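Local coordinates for chromosome partition protein Smc (Pyrococcus yayanosii, PDB 5XEI), which is the head, with coiled coil and joint, of an SMC-family ATPase probably required for chromosome condensation and partitioning, at residues K198-Q203 with E327-R332; A227-L232 with R289-V294. One frame throughout, in Å; residues are numbered along the deposited sequence.

Interaction 1 of 2, residues K198-Q203 with E327-R332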
# COMPACT_ATOMS: atom_id res chain seq x y z
N LYS A 198 11.79 -24.29 18.67
CA LYS A 198 11.89 -24.40 20.11
C LYS A 198 11.29 -25.73 20.60
O LYS A 198 11.91 -26.44 21.39
CB LYS A 198 11.26 -23.18 20.78
CG LYS A 198 11.32 -23.23 22.31
CD LYS A 198 11.21 -21.84 22.95
CE LYS A 198 11.63 -21.89 24.43
NZ LYS A 198 12.07 -20.55 24.93
N GLU A 199 10.11 -26.10 20.09
CA GLU A 199 9.50 -27.36 20.52
C GLU A 199 10.28 -28.55 19.99
O GLU A 199 10.57 -29.50 20.73
CB GLU A 199 8.03 -27.47 20.08
CG GLU A 199 7.49 -28.90 20.38
CD GLU A 199 5.97 -29.09 20.20
OE1 GLU A 199 5.53 -30.25 20.00
OE2 GLU A 199 5.20 -28.10 20.29
N VAL A 200 10.59 -28.54 18.69
CA VAL A 200 11.30 -29.65 18.09
C VAL A 200 12.60 -29.90 18.83
O VAL A 200 12.92 -31.04 19.19
CB VAL A 200 11.52 -29.38 16.59
CG1 VAL A 200 12.67 -30.20 16.09
CG2 VAL A 200 10.24 -29.68 15.82
N LYS A 201 13.35 -28.84 19.10
CA LYS A 201 14.60 -28.97 19.84
C LYS A 201 14.36 -29.61 21.20
O LYS A 201 15.21 -30.35 21.72
CB LYS A 201 15.25 -27.59 19.97
CG LYS A 201 16.44 -27.48 20.87
CD LYS A 201 17.52 -28.48 20.54
CE LYS A 201 18.74 -28.21 21.39
NZ LYS A 201 18.94 -29.34 22.31
N LYS A 202 13.18 -29.40 21.78
CA LYS A 202 12.94 -29.96 23.10
C LYS A 202 12.48 -31.42 22.98
O LYS A 202 12.91 -32.28 23.76
CB LYS A 202 11.94 -29.06 23.84
CG LYS A 202 11.24 -29.67 25.00
CD LYS A 202 10.20 -28.67 25.51
CE LYS A 202 9.18 -29.30 26.45
NZ LYS A 202 8.40 -28.28 27.21
N GLN A 203 11.66 -31.70 21.98
CA GLN A 203 11.32 -33.07 21.65
C GLN A 203 12.56 -33.88 21.29
O GLN A 203 12.71 -35.03 21.73
CB GLN A 203 10.32 -33.07 20.50
CG GLN A 203 10.36 -34.30 19.66
CD GLN A 203 9.17 -34.37 18.72
OE1 GLN A 203 8.74 -33.36 18.15
NE2 GLN A 203 8.62 -35.58 18.58
N GLU A 327 16.22 -39.98 14.40
CA GLU A 327 16.59 -39.59 13.04
C GLU A 327 15.56 -38.67 12.41
O GLU A 327 15.90 -37.63 11.83
CB GLU A 327 16.78 -40.84 12.17
CG GLU A 327 17.55 -41.93 12.87
CD GLU A 327 19.00 -41.54 13.10
OE1 GLU A 327 19.55 -40.84 12.22
OE2 GLU A 327 19.56 -41.95 14.16
N VAL A 328 14.28 -39.01 12.54
CA VAL A 328 13.25 -38.25 11.85
C VAL A 328 13.12 -36.86 12.44
O VAL A 328 12.87 -35.88 11.72
CB VAL A 328 11.93 -39.03 11.88
CG1 VAL A 328 10.79 -38.13 11.80
CG2 VAL A 328 11.88 -39.94 10.78
N VAL A 329 13.27 -36.74 13.76
CA VAL A 329 13.07 -35.44 14.36
C VAL A 329 14.31 -34.60 14.16
O VAL A 329 14.23 -33.37 13.99
CB VAL A 329 12.70 -35.58 15.84
CG1 VAL A 329 12.58 -34.22 16.49
CG2 VAL A 329 11.40 -36.34 15.99
N GLU A 330 15.48 -35.23 14.10
CA GLU A 330 16.69 -34.48 13.83
C GLU A 330 16.66 -33.86 12.42
O GLU A 330 17.00 -32.68 12.25
CB GLU A 330 17.91 -35.36 14.03
CG GLU A 330 19.12 -34.65 13.59
CD GLU A 330 19.81 -34.02 14.76
OE1 GLU A 330 20.42 -32.96 14.57
OE2 GLU A 330 19.74 -34.59 15.87
N ARG A 331 16.27 -34.64 11.41
CA ARG A 331 16.12 -34.06 10.07
C ARG A 331 15.19 -32.86 10.10
O ARG A 331 15.50 -31.82 9.51
CB ARG A 331 15.62 -35.10 9.06
CG ARG A 331 16.49 -36.33 8.95
CD ARG A 331 16.12 -37.23 7.76
NE ARG A 331 15.98 -38.61 8.20
CZ ARG A 331 16.92 -39.55 8.08
NH1 ARG A 331 16.68 -40.78 8.52
NH2 ARG A 331 18.10 -39.25 7.53
N ARG A 332 14.07 -32.97 10.81
CA ARG A 332 13.17 -31.83 10.93
C ARG A 332 13.88 -30.66 11.62
O ARG A 332 13.74 -29.50 11.21
CB ARG A 332 11.91 -32.22 11.68
CG ARG A 332 10.81 -31.20 11.56
CD ARG A 332 9.61 -31.53 12.43
NE ARG A 332 8.71 -30.37 12.48
CZ ARG A 332 7.76 -30.19 13.39
NH1 ARG A 332 7.55 -31.09 14.35
NH2 ARG A 332 7.01 -29.10 13.35
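V200, Q203, V329 and R332 meet in the antiparallel coiled coil of the Smc arm, where helix 170-246 runs outward from the ATPase head and helix 321-383 returns. The segment axes approach to 9.6 Å with 151° between their N-to-C directions, and V200 and V329 are the residues whose CA atoms lie nearest across the pair. The two valine side chains pass side by side, running in opposed directions, with V200 CG1 4.0 Å from V329 CG1. V200 divides its branches between two partners: with CG1 anti to its own backbone N (chi1 158°), that methyl goes to V329 while CG2 turns to R332. There the V200 CG2 methyl sits above one face of the R332 guanidinium, displaced from its centre toward NH1 and 3.4 Å from that R332 NH1. R332 reaches this place with its chain extended from CG to NE, so that CD, NE and the guanidinium pass over V200 CG2 at the edge of the interface. Q203 lies across V329, its CG 3.9 Å from V329 CG1, while Q203 CD and NE2 rest near V329 CG2. No hydrogen bond spans the segments; the contact is van der Waals packing, mostly between side chains. Replacing V200 by alanine removes both methyls, which would probably open a gap beside V329 CG1 and strip one face of the R332 guanidinium of its methyl. The seam continues in both directions: V200 also touches Y333 and L336 of helix 321-383, and on helix 170-246 V329 packs on L207 and R332 on L196.

Interaction 2 of 2, residues A227-L232 with R289-V294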
# COMPACT_ATOMS: atom_id res chain seq x y z
N ALA A 227 25.67 -65.12 26.72
CA ALA A 227 25.83 -65.75 28.03
C ALA A 227 24.84 -66.89 28.24
O ALA A 227 25.17 -67.89 28.89
CB ALA A 227 25.67 -64.70 29.12
N ARG A 228 23.62 -66.76 27.72
CA ARG A 228 22.68 -67.86 27.87
C ARG A 228 23.12 -69.06 27.04
O ARG A 228 22.97 -70.21 27.48
CB ARG A 228 21.28 -67.43 27.47
CG ARG A 228 20.61 -66.63 28.54
CD ARG A 228 19.25 -66.16 28.10
NE ARG A 228 18.63 -65.37 29.16
CZ ARG A 228 17.57 -64.60 28.98
NH1 ARG A 228 17.01 -64.50 27.78
NH2 ARG A 228 17.09 -63.92 30.02
N VAL A 229 23.68 -68.82 25.86
CA VAL A 229 24.16 -69.94 25.06
C VAL A 229 25.41 -70.54 25.71
O VAL A 229 25.58 -71.77 25.71
CB VAL A 229 24.42 -69.49 23.61
CG1 VAL A 229 24.89 -70.64 22.78
CG2 VAL A 229 23.15 -68.92 22.99
N ALA A 230 26.26 -69.69 26.29
CA ALA A 230 27.47 -70.16 26.97
C ALA A 230 27.13 -71.07 28.14
O ALA A 230 27.57 -72.23 28.18
CB ALA A 230 28.30 -68.97 27.45
N LEU A 231 26.36 -70.56 29.11
CA LEU A 231 25.96 -71.38 30.25
C LEU A 231 25.39 -72.71 29.79
O LEU A 231 25.49 -73.72 30.49
CB LEU A 231 24.92 -70.65 31.11
CG LEU A 231 23.97 -71.50 31.96
CD1 LEU A 231 24.71 -72.15 33.10
CD2 LEU A 231 22.81 -70.72 32.49
N LEU A 232 24.85 -72.75 28.58
CA LEU A 232 24.20 -73.96 28.12
C LEU A 232 25.20 -74.95 27.52
O LEU A 232 25.09 -76.16 27.77
CB LEU A 232 23.10 -73.59 27.14
CG LEU A 232 22.51 -74.72 26.34
CD1 LEU A 232 22.05 -75.78 27.29
CD2 LEU A 232 21.32 -74.12 25.74
N ARG A 289 28.81 -69.84 17.65
CA ARG A 289 30.26 -69.95 17.49
C ARG A 289 31.01 -68.73 18.03
O ARG A 289 32.13 -68.89 18.52
CB ARG A 289 30.62 -70.21 16.02
CG ARG A 289 31.14 -69.04 15.18
CD ARG A 289 31.91 -69.57 13.95
NE ARG A 289 33.01 -70.47 14.35
CZ ARG A 289 33.78 -71.16 13.51
NH1 ARG A 289 33.59 -71.07 12.20
NH2 ARG A 289 34.73 -71.94 13.99
N SER A 290 30.39 -67.54 18.00
CA SER A 290 30.94 -66.38 18.69
C SER A 290 30.89 -66.52 20.20
O SER A 290 31.22 -65.57 20.91
CB SER A 290 30.18 -65.11 18.28
OG SER A 290 30.32 -64.90 16.89
N VAL A 291 30.45 -67.68 20.68
CA VAL A 291 30.51 -68.02 22.10
C VAL A 291 31.15 -69.38 22.36
O VAL A 291 31.75 -69.58 23.43
CB VAL A 291 29.09 -67.96 22.71
CG1 VAL A 291 28.12 -68.90 21.97
CG2 VAL A 291 29.11 -68.28 24.19
N LYS A 292 31.12 -70.33 21.41
CA LYS A 292 31.70 -71.67 21.54
C LYS A 292 33.17 -71.62 21.93
O LYS A 292 33.79 -72.66 22.20
CB LYS A 292 31.55 -72.44 20.21
CG LYS A 292 31.73 -73.96 20.29
CD LYS A 292 30.41 -74.68 20.52
CE LYS A 292 30.54 -76.17 20.27
NZ LYS A 292 29.22 -76.84 20.30
N GLU A 293 33.74 -70.42 21.99
CA GLU A 293 35.18 -70.22 22.09
C GLU A 293 35.52 -69.20 23.18
O GLU A 293 36.35 -68.31 22.97
CB GLU A 293 35.74 -69.81 20.73
CG GLU A 293 35.36 -70.76 19.59
CD GLU A 293 35.33 -70.10 18.21
OE1 GLU A 293 34.89 -68.94 18.12
OE2 GLU A 293 35.75 -70.75 17.23
N VAL A 294 34.87 -69.29 24.34
CA VAL A 294 35.24 -68.48 25.50
C VAL A 294 35.20 -69.38 26.74
O VAL A 294 35.61 -70.55 26.67
CB VAL A 294 34.34 -67.22 25.63
CG1 VAL A 294 34.91 -66.23 26.67
CG2 VAL A 294 34.17 -66.50 24.29
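V291, from the loop between helices 285-289 and 298-315, points its CB toward helix 170-246 and meets V229 and A230 with a methyl each. From CB the side chain forks. CG1 stands between the backbone N and the carbonyl carbon (chi1 57°), and this rotation sends it to V229, where V291 CG1 lies 3.8 Å from V229 CG1 and 4.1 Å from V229 CB. The other branch, CG2, goes to the neighbouring residue along the helix: V291 CG2 is 3.4 Å from A230 CB and 3.7 Å from A230 CA. The CA atoms of A230 and V291 are 6.1 Å apart, the nearest such pair across the two segments. The two valines cross at a slant, V229 holding CG1 anti to its own backbone N. No hydrogen bond passes between the segments, and the contact is wholly apolar. V229 is further enclosed by F283, L287 and I288, while A227 touches I305 and M308 of helix 298-315. A single valine, V291, from the connection between helices 285-289 and 298-315 thus packs against the long helix 170-246 where the return path of the arm is broken into short helices and loops, consistent with a joint that interrupts the SMC coiled coil.

Overall arrangement
Interactions 1 and 2 both lie on helix 170-246, with interaction 2 farther along it and farther from the centre of the chain (about 79 Å against 39 Å, centre to centre). Their centres are 41 Å apart and their nearest atoms about 25 Å, so they do not touch. In chain order 227-232 and 289-294 fall between 198-203 and 327-332, so interaction 2 belongs to the chain excursion whose ends interaction 1 brings together. Interaction 1 pairs two continuous helices of the arm, whereas interaction 2 sits farther out, where the return path is interrupted, consistent with the joint. Both lie away from the predicted ATP site.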